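PDB 3C8T: fumarate lyase from Mesorhizobium sp., which belongs to the fumarase/aspartase superfamily, a group of homotetrameric, mainly helical lyases built round long helix bundles. Local coordinates for residues A[132-137]-A[341-346]; A[144-149]-A[156-161]; A[187-192]-A[223-228]; A[301-306]-A[319-324]. All blocks are in the same frame, centred on the assembly; numbering follows the deposited sequence.

In the fold
From the N terminus, helix 104-140 supplies the first half of contact 1, whose loop closes only when the chain reaches residues 341-346. The other three contacts lie within that loop and follow one another in series. Contact 2 closes first and ties strand 145-150 to strand 157-159 and the start of helix 160-185. Contact 3 then joins the loops on either side of helix 204-215. Contact 4 pairs the end of helix 284-306 with helix 315-344, the helix that contact 1 also uses. Contacts 1 and 2 touch through Phe160. Contacts 3 and 4 touch through the Arg228-Glu321 salt bridge, on the other side of the chain's centre.

Contact 1 (A[132-137]-A[341-346]); sequences KALAAL and FMLGGL
Ala133 CB rests against the flat peptide unit that joins Leu343 to Gly344. Ala133 CB lies 3.8 Å from Gly344 N, with Leu343 C almost as near. The small residues fit a close approach of the backbones, 5.0 Å between Ala133 CA and Gly344 CA. Leu343 is the main apolar group from the second segment. Its CB meets Ala133 CB, and its two methyls reach both leucines of the other helix. Leu343 CD1 packs on Leu134 CD2 at 3.8 Å, the two side chains lying at a slant to each other. Leu343 CD2 touches Leu134 too and meets Leu137 CD1 at 3.9 Å, where the side chains cross at about a right angle. The segments belong to helices 104-140 and 315-344, two of the long helices of the central bundle characteristic of this superfamily. Helix 160-185 covers Leu134 with Trp167, Leu168 and Phe171, and helix 229-255 meets Leu343 with Leu248 and Ile252. The helix of the second segment ends at Gly344, and Leu346 follows in the turn. Leu346 holds CG opposite its own backbone N (chi1 -165°), and its CD2 reaches Leu137 CD1 at 4.1 Å. The backbones are also joined by a water. It donates to Ala133 O and to Leu343 O, at 2.7 Å from each. Ala133 O is thus gripped twice, since it also accepts the helical bond from Leu137 N.

Contact 2 (A[144-149]-A[156-161]); sequences TPMAGR and LPVTFG
Met146 and Val158 form a hydrogen-bonded pair of an antiparallel sheet. Val158 N reaches Met146 O at 2.9 Å, and Met146 N returns a bond to Val158 O. Their side chains lie on the same face, where Met146 CG packs on Val158 CG2 at 3.7 Å. The torsion of Met146 (chi1 70°) places CG between the backbone N and the carbonyl carbon, and the chain then bends at its far end. Met146 SD thereby arrives at the edge of the Phe160 ring, 5.3 Å from the ring centroid and near its plane, a Met-aromatic contact. Met146 SD also touches Phe160 CB at 3.8 Å. At one end of the pairing Gly148 N donates to Leu156 O over 2.8 Å, a bent bond with an N-H...O angle of 134°. Gly148 brings only backbone here, and Val158 CG1 lies against its CA. At the other end Phe160 N donates to Thr144 O at 2.9 Å, which continues the pairing into the first turn of a helix. Thr159 is the N-cap of that helix. Its OG1 bonds to Tyr162 N and also to Arg142 O, so one hydroxyl fixes the helix start and the preceding chain. Strand 145-150 is the middle strand of three, between 153-155 and 157-159. Helix 350-357 packs on Thr144, Pro145 and Phe160, and helix 160-185 runs on from the sheet.

Contact 3 (A[187-192]-A[223-228]); sequences VVEFSG and TWHSAR
The Glu189 carboxylate lies over one face of the Trp224 indole, with Glu189 OE2 3.2 Å above the centre of the ring. The two planes are 30° apart. Glu189 first extends opposite its backbone N (chi1 -178°) and then bends at chi2, which carries the acid across the ring. Glu189 OE1 uses its syn lone pair to accept from Trp224 N at 3.0 Å, a nearly straight bond. The indole is also held at its edge. Trp224 NE1 donates to Val188 O at 2.9 Å, in the ring plane but well above the plane of the carbonyl. Val187 CG2 packs against the same NE1. The stacked acid and these two bonds join the loop before helix 204-215 to the loop after it. His225 meets the acid as well: His225 CD2 is 3.4 Å from Glu189 CD, with ring and carboxylate turned by 47°. At the edge of the imidazole, His225 CE1 comes to 3.0 Å from Gly192 O. Ser191 OG and Thr223 OG1 lie 2.7 Å apart. Arg228 NH1 grips Trp224 O at 2.8 Å and makes a long salt bridge to Glu189 OE2. His225 NE2 bonds to Asp106, and Arg228 also pairs with Asp109 and Glu321. Helix 204-215 packs Leu211 on Val188 and Phe190. Helix 104-140 lies alongside with Asp106 and Val113, and helix 229-255 begins just after Arg228.

Contact 4 (A[301-306]-A[319-324]); sequences TSMLDA and HLEWSA
Ala306 O and Glu321 OE2 are joined by a water that donates to both, 2.7 Å from Ala306 O and 2.7 Å from Glu321 OE2. The other oxygen, Glu321 OE1, is taken by Arg228, so both carboxylate oxygens of this buried acid have partners. A second water links the helices nearer Ser302 and Ser323. It lies 2.8 Å from Ser302 OG and 3.0 Å from Ser323 OG. Between the waters the contacts are mostly carbon and sulfur. Ala306 CB sits on Leu320 CB at 4.0 Å and also touches Glu321 CG. Leu320 sends CD1 towards the other helix, where it meets Ser302 O and Asp305 CB. Met303 curls back at chi2 and chi3 (-55° and -54°), so its sulfur and methyl lie beside Glu321 rather than projecting straight out. Met303 SD touches Glu321 CA and CG, and Met303 CE meets Glu321 CD at 3.9 Å; the two side chains cross at about a right angle. Met303 CG also packs on Ala324 CB at 3.8 Å. The small side chains Ser302, Ala306 and Ala324 suit the helix spacing, with the short axes 8.9 Å apart and running antiparallel at 159°. Asp305 is gripped from outside the pair, by Arg297 of the second subunit and Arg297 of the fourth. This places the contact in the helical core of the tetramer. Helix 284-306 ends here against helix 315-344, and helix 229-255 covers Met303 with Val231, Ala232 and Val235.

Contact 1 (A[132-137]-A[341-346])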
loop_
_atom_site.group_PDB
_atom_site.type_symbol
_atom_site.label_atom_id
_atom_site.label_comp_id
_atom_site.label_asym_id
_atom_site.label_seq_id
_atom_site.Cartn_x
_atom_site.Cartn_y
_atom_site.Cartn_z
ATOM N N LYS A 132 -30.499 -5.847 4.688
ATOM C CA LYS A 132 -31.937 -5.721 4.381
ATOM C C LYS A 132 -32.239 -5.394 2.915
ATOM O O LYS A 132 -33.077 -6.059 2.287
ATOM C CB LYS A 132 -32.621 -4.705 5.298
ATOM C CG LYS A 132 -33.104 -5.333 6.588
ATOM C CD LYS A 132 -33.597 -4.289 7.623
ATOM C CE LYS A 132 -32.756 -4.346 8.933
ATOM N NZ LYS A 132 -33.607 -3.969 10.135
ATOM N N ALA A 133 -31.580 -4.375 2.364
ATOM C CA ALA A 133 -31.820 -4.022 0.973
ATOM C C ALA A 133 -31.356 -5.124 0.005
ATOM O O ALA A 133 -31.973 -5.332 -1.036
ATOM C CB ALA A 133 -31.193 -2.663 0.642
ATOM N N LEU A 134 -30.321 -5.885 0.384
ATOM C CA LEU A 134 -29.857 -6.986 -0.440
ATOM C C LEU A 134 -30.822 -8.174 -0.404
ATOM O O LEU A 134 -31.125 -8.792 -1.478
ATOM C CB LEU A 134 -28.431 -7.428 -0.079
ATOM C CG LEU A 134 -27.329 -6.451 -0.489
ATOM C CD1 LEU A 134 -25.955 -6.822 0.142
ATOM C CD2 LEU A 134 -27.251 -6.374 -2.012
ATOM N N ALA A 135 -31.308 -8.491 0.803
ATOM C CA ALA A 135 -32.309 -9.546 0.934
ATOM C C ALA A 135 -33.592 -9.222 0.109
ATOM O O ALA A 135 -34.166 -10.093 -0.544
ATOM C CB ALA A 135 -32.617 -9.809 2.389
ATOM N N ALA A 136 -34.015 -7.971 0.090
ATOM C CA ALA A 136 -35.178 -7.601 -0.726
ATOM C C ALA A 136 -34.886 -7.853 -2.198
ATOM O O ALA A 136 -35.705 -8.445 -2.899
ATOM C CB ALA A 136 -35.608 -6.138 -0.480
ATOM N N LEU A 137 -33.725 -7.419 -2.667
ATOM C CA LEU A 137 -33.356 -7.613 -4.075
ATOM C C LEU A 137 -33.263 -9.095 -4.407
ATOM O O LEU A 137 -33.753 -9.529 -5.429
ATOM C CB LEU A 137 -32.033 -6.931 -4.426
ATOM C CG LEU A 137 -32.000 -5.394 -4.421
ATOM C CD1 LEU A 137 -30.548 -4.918 -4.465
ATOM C CD2 LEU A 137 -32.767 -4.814 -5.607
ATOM N N PHE A 341 -28.419 3.482 0.282
ATOM C CA PHE A 341 -29.231 4.319 -0.562
ATOM C C PHE A 341 -29.405 3.727 -1.960
ATOM O O PHE A 341 -30.522 3.635 -2.453
ATOM C CB PHE A 341 -28.579 5.696 -0.658
ATOM C CG PHE A 341 -29.255 6.613 -1.629
ATOM C CD1 PHE A 341 -30.450 7.257 -1.275
ATOM C CD2 PHE A 341 -28.700 6.855 -2.872
ATOM C CE1 PHE A 341 -31.099 8.107 -2.179
ATOM C CE2 PHE A 341 -29.342 7.707 -3.778
ATOM C CZ PHE A 341 -30.550 8.328 -3.428
ATOM N N MET A 342 -28.292 3.313 -2.575
ATOM C CA MET A 342 -28.280 2.812 -3.930
ATOM C C MET A 342 -29.043 1.501 -4.048
ATOM O O MET A 342 -29.854 1.344 -4.963
ATOM C CB MET A 342 -26.847 2.694 -4.474
ATOM C CG MET A 342 -26.677 1.863 -5.792
ATOM S SD MET A 342 -24.956 1.802 -6.314
ATOM C CE MET A 342 -24.266 0.498 -5.228
ATOM N N LEU A 343 -28.777 0.580 -3.135
ATOM C CA LEU A 343 -29.372 -0.756 -3.142
ATOM C C LEU A 343 -30.819 -0.717 -2.697
ATOM O O LEU A 343 -31.647 -1.529 -3.158
ATOM C CB LEU A 343 -28.582 -1.714 -2.225
ATOM C CG LEU A 343 -27.182 -2.066 -2.723
ATOM C CD1 LEU A 343 -26.330 -2.707 -1.597
ATOM C CD2 LEU A 343 -27.253 -2.964 -4.000
ATOM N N GLY A 344 -31.120 0.213 -1.792
ATOM C CA GLY A 344 -32.471 0.396 -1.332
ATOM C C GLY A 344 -33.378 0.840 -2.467
ATOM O O GLY A 344 -34.520 0.358 -2.560
ATOM N N GLY A 345 -32.902 1.746 -3.325
ATOM C CA GLY A 345 -33.681 2.225 -4.471
ATOM C C GLY A 345 -33.211 1.746 -5.839
ATOM O O GLY A 345 -33.579 2.340 -6.862
ATOM N N LEU A 346 -32.416 0.666 -5.889
ATOM C CA LEU A 346 -31.884 0.181 -7.189
ATOM C C LEU A 346 -33.013 -0.051 -8.242
ATOM O O LEU A 346 -34.008 -0.700 -7.923
ATOM C CB LEU A 346 -31.056 -1.100 -6.976
ATOM C CG LEU A 346 -30.156 -1.518 -8.136
ATOM C CD1 LEU A 346 -29.050 -0.458 -8.307
ATOM C CD2 LEU A 346 -29.620 -2.941 -7.945
HETATM O O HOH W 1 -33.309 -3.205 -1.930
#

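Contact 2 (A[144-149]-A[156-161])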
loop_
_atom_site.group_PDB
_atom_site.type_symbol
_atom_site.label_atom_id
_atom_site.label_comp_id
_atom_site.label_asym_id
_atom_site.label_seq_id
_atom_site.Cartn_x
_atom_site.Cartn_y
_atom_site.Cartn_z
ATOM N N THR A 144 -35.630 -13.613 -11.782
ATOM C CA THR A 144 -35.315 -12.715 -12.894
ATOM C C THR A 144 -34.051 -13.213 -13.666
ATOM O O THR A 144 -32.890 -13.050 -13.172
ATOM C CB THR A 144 -35.078 -11.292 -12.362
ATOM O OG1 THR A 144 -36.090 -10.941 -11.392
ATOM C CG2 THR A 144 -35.071 -10.246 -13.513
ATOM N N PRO A 145 -34.236 -13.811 -14.872
ATOM C CA PRO A 145 -33.050 -14.346 -15.563
ATOM C C PRO A 145 -32.195 -13.252 -16.216
ATOM O O PRO A 145 -32.694 -12.171 -16.578
ATOM C CB PRO A 145 -33.626 -15.279 -16.628
ATOM C CG PRO A 145 -35.086 -14.925 -16.750
ATOM C CD PRO A 145 -35.465 -13.962 -15.678
ATOM N N MET A 146 -30.907 -13.537 -16.322
ATOM C CA MET A 146 -29.917 -12.634 -16.915
ATOM C C MET A 146 -28.684 -13.468 -17.311
ATOM O O MET A 146 -28.543 -14.612 -16.877
ATOM C CB MET A 146 -29.526 -11.505 -15.933
ATOM C CG MET A 146 -28.688 -11.932 -14.681
ATOM S SD MET A 146 -28.342 -10.476 -13.630
ATOM C CE MET A 146 -27.203 -9.530 -14.668
ATOM N N ALA A 147 -27.792 -12.898 -18.113
ATOM C CA ALA A 147 -26.522 -13.574 -18.410
ATOM C C ALA A 147 -25.572 -13.524 -17.185
ATOM O O ALA A 147 -25.328 -12.442 -16.632
ATOM C CB ALA A 147 -25.883 -12.939 -19.634
ATOM N N GLY A 148 -25.094 -14.698 -16.738
ATOM C CA GLY A 148 -23.881 -14.825 -15.943
ATOM C C GLY A 148 -22.670 -14.374 -16.754
ATOM O O GLY A 148 -22.598 -14.646 -17.958
ATOM N N ARG A 149 -21.722 -13.676 -16.120
ATOM C CA ARG A 149 -20.518 -13.229 -16.832
ATOM C C ARG A 149 -19.200 -13.653 -16.159
ATOM O O ARG A 149 -19.005 -13.476 -14.944
ATOM C CB ARG A 149 -20.552 -11.703 -17.038
ATOM C CG ARG A 149 -21.733 -11.223 -17.872
ATOM C CD ARG A 149 -21.898 -9.747 -17.845
ATOM N NE ARG A 149 -22.950 -9.296 -18.771
ATOM C CZ ARG A 149 -24.176 -8.879 -18.405
ATOM N NH1 ARG A 149 -24.537 -8.843 -17.116
ATOM N NH2 ARG A 149 -25.058 -8.519 -19.344
ATOM N N LEU A 156 -23.100 -18.642 -18.415
ATOM C CA LEU A 156 -24.364 -19.372 -18.422
ATOM C C LEU A 156 -25.423 -18.446 -17.856
ATOM O O LEU A 156 -25.082 -17.397 -17.290
ATOM C CB LEU A 156 -24.295 -20.645 -17.570
ATOM C CG LEU A 156 -23.423 -21.849 -17.967
ATOM C CD1 LEU A 156 -23.506 -22.920 -16.917
ATOM C CD2 LEU A 156 -23.787 -22.458 -19.354
ATOM N N PRO A 157 -26.720 -18.812 -17.992
ATOM C CA PRO A 157 -27.726 -18.000 -17.320
ATOM C C PRO A 157 -27.596 -17.974 -15.778
ATOM O O PRO A 157 -27.291 -19.003 -15.171
ATOM C CB PRO A 157 -29.038 -18.676 -17.735
ATOM C CG PRO A 157 -28.704 -19.422 -18.968
ATOM C CD PRO A 157 -27.333 -19.898 -18.771
ATOM N N VAL A 158 -27.841 -16.818 -15.160
ATOM C CA VAL A 158 -28.061 -16.745 -13.691
ATOM C C VAL A 158 -29.351 -15.938 -13.448
ATOM O O VAL A 158 -30.032 -15.608 -14.400
ATOM C CB VAL A 158 -26.839 -16.110 -12.914
ATOM C CG1 VAL A 158 -25.552 -16.938 -13.104
ATOM C CG2 VAL A 158 -26.630 -14.632 -13.263
ATOM N N THR A 159 -29.721 -15.649 -12.201
ATOM C CA THR A 159 -30.790 -14.659 -11.981
ATOM C C THR A 159 -30.191 -13.495 -11.252
ATOM O O THR A 159 -29.122 -13.648 -10.652
ATOM C CB THR A 159 -31.991 -15.218 -11.184
ATOM O OG1 THR A 159 -31.541 -15.655 -9.913
ATOM C CG2 THR A 159 -32.642 -16.391 -11.912
ATOM N N PHE A 160 -30.831 -12.327 -11.326
ATOM C CA PHE A 160 -30.350 -11.177 -10.617
ATOM C C PHE A 160 -30.455 -11.388 -9.078
ATOM O O PHE A 160 -29.600 -10.930 -8.335
ATOM C CB PHE A 160 -31.032 -9.899 -11.064
ATOM C CG PHE A 160 -30.571 -8.687 -10.290
ATOM C CD1 PHE A 160 -29.277 -8.187 -10.458
ATOM C CD2 PHE A 160 -31.393 -8.101 -9.321
ATOM C CE1 PHE A 160 -28.814 -7.117 -9.724
ATOM C CE2 PHE A 160 -30.937 -7.010 -8.560
ATOM C CZ PHE A 160 -29.627 -6.516 -8.766
ATOM N N GLY A 161 -31.487 -12.087 -8.603
ATOM C CA GLY A 161 -31.582 -12.387 -7.161
ATOM C C GLY A 161 -30.410 -13.251 -6.723
ATOM O O GLY A 161 -29.915 -13.113 -5.612
#

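Contact 3 (A[187-192]-A[223-228])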
loop_
_atom_site.group_PDB
_atom_site.type_symbol
_atom_site.label_atom_id
_atom_site.label_comp_id
_atom_site.label_asym_id
_atom_site.label_seq_id
_atom_site.Cartn_x
_atom_site.Cartn_y
_atom_site.Cartn_z
ATOM N N VAL A 187 -11.779 -2.225 25.296
ATOM C CA VAL A 187 -11.161 -2.407 26.592
ATOM C C VAL A 187 -10.578 -1.086 26.996
ATOM O O VAL A 187 -10.214 -0.267 26.153
ATOM C CB VAL A 187 -10.030 -3.518 26.620
ATOM C CG1 VAL A 187 -10.605 -4.907 26.456
ATOM C CG2 VAL A 187 -8.948 -3.271 25.592
ATOM N N VAL A 188 -10.518 -0.870 28.309
ATOM C CA VAL A 188 -9.988 0.359 28.906
ATOM C C VAL A 188 -8.491 0.435 28.656
ATOM O O VAL A 188 -7.808 -0.612 28.546
ATOM C CB VAL A 188 -10.328 0.376 30.457
ATOM C CG1 VAL A 188 -9.293 -0.428 31.325
ATOM C CG2 VAL A 188 -10.447 1.771 30.948
ATOM N N GLU A 189 -7.959 1.645 28.559
ATOM C CA GLU A 189 -6.512 1.799 28.749
ATOM C C GLU A 189 -6.233 2.616 30.026
ATOM O O GLU A 189 -6.579 3.804 30.084
ATOM C CB GLU A 189 -5.835 2.484 27.560
ATOM C CG GLU A 189 -4.328 2.587 27.752
ATOM C CD GLU A 189 -3.592 1.428 27.121
ATOM O OE1 GLU A 189 -3.278 0.495 27.863
ATOM O OE2 GLU A 189 -3.349 1.442 25.892
ATOM N N PHE A 190 -5.636 1.983 31.038
ATOM C CA PHE A 190 -5.164 2.733 32.199
ATOM C C PHE A 190 -3.934 2.066 32.799
ATOM O O PHE A 190 -4.044 1.053 33.544
ATOM C CB PHE A 190 -6.265 2.907 33.262
ATOM C CG PHE A 190 -5.831 3.752 34.417
ATOM C CD1 PHE A 190 -5.665 5.128 34.259
ATOM C CD2 PHE A 190 -5.559 3.162 35.655
ATOM C CE1 PHE A 190 -5.237 5.909 35.319
ATOM C CE2 PHE A 190 -5.121 3.906 36.716
ATOM C CZ PHE A 190 -4.955 5.292 36.577
ATOM N N SER A 191 -2.760 2.591 32.439
ATOM C CA SER A 191 -1.514 1.955 32.871
ATOM C C SER A 191 -0.401 2.917 33.234
ATOM O O SER A 191 0.665 2.487 33.635
ATOM C CB SER A 191 -0.998 0.964 31.822
ATOM O OG SER A 191 -1.831 -0.188 31.739
ATOM N N GLY A 192 -0.626 4.207 33.078
ATOM C CA GLY A 192 0.363 5.165 33.496
ATOM C C GLY A 192 1.562 5.267 32.568
ATOM O O GLY A 192 1.633 4.581 31.535
ATOM N N THR A 223 -1.403 -3.686 29.634
ATOM C CA THR A 223 -1.122 -2.434 28.951
ATOM C C THR A 223 -1.005 -2.614 27.435
ATOM O O THR A 223 -0.294 -3.519 26.939
ATOM C CB THR A 223 0.200 -1.854 29.501
ATOM O OG1 THR A 223 0.124 -1.816 30.928
ATOM C CG2 THR A 223 0.485 -0.425 28.937
ATOM N N TRP A 224 -1.726 -1.776 26.694
ATOM C CA TRP A 224 -1.654 -1.869 25.243
ATOM C C TRP A 224 -1.203 -0.546 24.600
ATOM O O TRP A 224 -1.527 -0.279 23.464
ATOM C CB TRP A 224 -2.966 -2.448 24.650
ATOM C CG TRP A 224 -4.233 -1.776 25.096
ATOM C CD1 TRP A 224 -4.911 -1.984 26.263
ATOM C CD2 TRP A 224 -4.997 -0.782 24.359
ATOM N NE1 TRP A 224 -6.056 -1.188 26.301
ATOM C CE2 TRP A 224 -6.129 -0.463 25.133
ATOM C CE3 TRP A 224 -4.840 -0.170 23.101
ATOM C CZ2 TRP A 224 -7.083 0.465 24.712
ATOM C CZ3 TRP A 224 -5.811 0.759 22.671
ATOM C CH2 TRP A 224 -6.900 1.057 23.468
ATOM N N HIS A 225 -0.468 0.282 25.352
ATOM C CA HIS A 225 0.113 1.522 24.825
ATOM C C HIS A 225 0.875 1.190 23.530
ATOM O O HIS A 225 0.842 1.966 22.577
ATOM C CB HIS A 225 1.078 2.155 25.831
ATOM C CG HIS A 225 0.421 2.774 27.032
ATOM N ND1 HIS A 225 1.059 2.874 28.256
ATOM C CD2 HIS A 225 -0.796 3.330 27.203
ATOM C CE1 HIS A 225 0.256 3.455 29.123
ATOM N NE2 HIS A 225 -0.872 3.755 28.506
ATOM N N SER A 226 1.546 0.037 23.508
ATOM C CA SER A 226 2.378 -0.363 22.364
ATOM C C SER A 226 2.008 -1.708 21.711
ATOM O O SER A 226 2.734 -2.184 20.844
ATOM C CB SER A 226 3.846 -0.366 22.773
ATOM O OG SER A 226 4.086 -1.432 23.662
ATOM N N ALA A 227 0.875 -2.283 22.113
ATOM C CA ALA A 227 0.294 -3.512 21.515
ATOM C C ALA A 227 -1.032 -3.145 20.830
ATOM O O ALA A 227 -2.120 -3.194 21.443
ATOM C CB ALA A 227 0.073 -4.609 22.617
ATOM N N ARG A 228 -0.945 -2.785 19.547
ATOM C CA ARG A 228 -2.036 -2.050 18.855
ATOM C C ARG A 228 -2.906 -2.935 17.949
ATOM O O ARG A 228 -3.613 -2.414 17.075
ATOM C CB ARG A 228 -1.420 -0.892 18.007
ATOM C CG ARG A 228 -0.435 0.034 18.795
ATOM C CD ARG A 228 -1.064 0.590 20.091
ATOM N NE ARG A 228 -2.064 1.642 19.859
ATOM C CZ ARG A 228 -2.715 2.296 20.817
ATOM N NH1 ARG A 228 -2.516 1.980 22.112
ATOM N NH2 ARG A 228 -3.560 3.285 20.480
#

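Contact 4 (A[301-306]-A[319-324])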
loop_
_atom_site.group_PDB
_atom_site.type_symbol
_atom_site.label_atom_id
_atom_site.label_comp_id
_atom_site.label_asym_id
_atom_site.label_seq_id
_atom_site.Cartn_x
_atom_site.Cartn_y
_atom_site.Cartn_z
ATOM N N THR A 301 -3.603 -0.298 5.750
ATOM C CA THR A 301 -2.154 -0.268 5.542
ATOM C C THR A 301 -1.406 0.556 6.593
ATOM O O THR A 301 -0.465 0.038 7.197
ATOM C CB THR A 301 -1.849 0.205 4.122
ATOM O OG1 THR A 301 -2.576 -0.642 3.231
ATOM C CG2 THR A 301 -0.356 0.072 3.782
ATOM N N SER A 302 -1.845 1.799 6.843
ATOM C CA SER A 302 -1.260 2.637 7.909
ATOM C C SER A 302 -1.327 1.991 9.278
ATOM O O SER A 302 -0.413 2.147 10.064
ATOM C CB SER A 302 -1.970 4.001 8.041
ATOM O OG SER A 302 -1.820 4.831 6.914
ATOM N N MET A 303 -2.426 1.307 9.580
ATOM C CA MET A 303 -2.548 0.633 10.883
ATOM C C MET A 303 -1.544 -0.521 11.037
ATOM O O MET A 303 -0.993 -0.719 12.100
ATOM C CB MET A 303 -4.011 0.184 11.193
ATOM C CG MET A 303 -4.927 1.356 11.634
ATOM S SD MET A 303 -4.346 2.354 13.070
ATOM C CE MET A 303 -4.084 1.089 14.281
ATOM N N LEU A 304 -1.294 -1.255 9.965
ATOM C CA LEU A 304 -0.247 -2.282 9.995
ATOM C C LEU A 304 1.137 -1.679 10.240
ATOM O O LEU A 304 1.944 -2.269 10.936
ATOM C CB LEU A 304 -0.296 -3.140 8.708
ATOM C CG LEU A 304 -1.587 -4.003 8.592
ATOM C CD1 LEU A 304 -1.731 -4.631 7.237
ATOM C CD2 LEU A 304 -1.644 -5.067 9.666
ATOM N N ASP A 305 1.395 -0.491 9.695
ATOM C CA ASP A 305 2.608 0.255 10.007
ATOM C C ASP A 305 2.641 0.742 11.473
ATOM O O ASP A 305 3.660 0.649 12.138
ATOM C CB ASP A 305 2.805 1.445 9.047
ATOM C CG ASP A 305 3.040 1.014 7.575
ATOM O OD1 ASP A 305 3.751 0.014 7.330
ATOM O OD2 ASP A 305 2.526 1.697 6.639
ATOM N N ALA A 306 1.517 1.249 11.968
ATOM C CA ALA A 306 1.404 1.771 13.326
ATOM C C ALA A 306 1.640 0.709 14.412
ATOM O O ALA A 306 1.972 1.044 15.568
ATOM C CB ALA A 306 0.009 2.437 13.529
ATOM N N HIS A 319 1.015 8.443 16.085
ATOM C CA HIS A 319 0.476 9.521 15.273
ATOM C C HIS A 319 -0.291 8.990 14.054
ATOM O O HIS A 319 -1.273 9.588 13.620
ATOM C CB HIS A 319 1.609 10.426 14.807
ATOM C CG HIS A 319 1.142 11.778 14.377
ATOM N ND1 HIS A 319 1.437 12.921 15.083
ATOM C CD2 HIS A 319 0.354 12.163 13.343
ATOM C CE1 HIS A 319 0.873 13.959 14.484
ATOM N NE2 HIS A 319 0.202 13.523 13.431
ATOM N N LEU A 320 0.159 7.857 13.521
ATOM C CA LEU A 320 -0.492 7.224 12.379
ATOM C C LEU A 320 -1.926 6.778 12.612
ATOM O O LEU A 320 -2.734 6.874 11.695
ATOM C CB LEU A 320 0.350 6.065 11.825
ATOM C CG LEU A 320 1.556 6.335 10.922
ATOM C CD1 LEU A 320 2.106 4.953 10.505
ATOM C CD2 LEU A 320 1.069 7.180 9.668
ATOM N N GLU A 321 -2.244 6.293 13.824
ATOM C CA GLU A 321 -3.630 5.992 14.232
ATOM C C GLU A 321 -4.585 7.172 14.167
ATOM O O GLU A 321 -5.789 6.971 13.976
ATOM C CB GLU A 321 -3.679 5.404 15.662
ATOM C CG GLU A 321 -2.571 4.383 15.888
ATOM C CD GLU A 321 -2.808 3.459 17.086
ATOM O OE1 GLU A 321 -3.787 3.671 17.830
ATOM O OE2 GLU A 321 -2.021 2.502 17.260
ATOM N N TRP A 322 -4.046 8.382 14.359
ATOM C CA TRP A 322 -4.823 9.616 14.495
ATOM C C TRP A 322 -5.517 10.028 13.218
ATOM O O TRP A 322 -6.436 10.828 13.268
ATOM C CB TRP A 322 -3.948 10.796 14.989
ATOM C CG TRP A 322 -3.371 10.654 16.404
ATOM C CD1 TRP A 322 -3.720 9.730 17.344
ATOM C CD2 TRP A 322 -2.393 11.510 17.031
ATOM N NE1 TRP A 322 -2.990 9.936 18.510
ATOM C CE2 TRP A 322 -2.174 11.018 18.338
ATOM C CE3 TRP A 322 -1.668 12.628 16.604
ATOM C CZ2 TRP A 322 -1.263 11.620 19.240
ATOM C CZ3 TRP A 322 -0.758 13.222 17.494
ATOM C CH2 TRP A 322 -0.571 12.710 18.795
ATOM N N SER A 323 -5.039 9.545 12.075
ATOM C CA SER A 323 -5.771 9.680 10.809
ATOM C C SER A 323 -6.470 8.351 10.489
ATOM O O SER A 323 -7.664 8.310 10.140
ATOM C CB SER A 323 -4.825 10.086 9.668
ATOM O OG SER A 323 -4.013 8.999 9.241
ATOM N N ALA A 324 -5.756 7.245 10.671
ATOM C CA ALA A 324 -6.275 5.981 10.159
ATOM C C ALA A 324 -7.615 5.569 10.847
ATOM O O ALA A 324 -8.567 5.102 10.159
ATOM C CB ALA A 324 -5.204 4.883 10.203
HETATM O O HOH W 2 -3.925 6.681 7.317
HETATM O O HOH W 3 0.670 2.834 17.077
#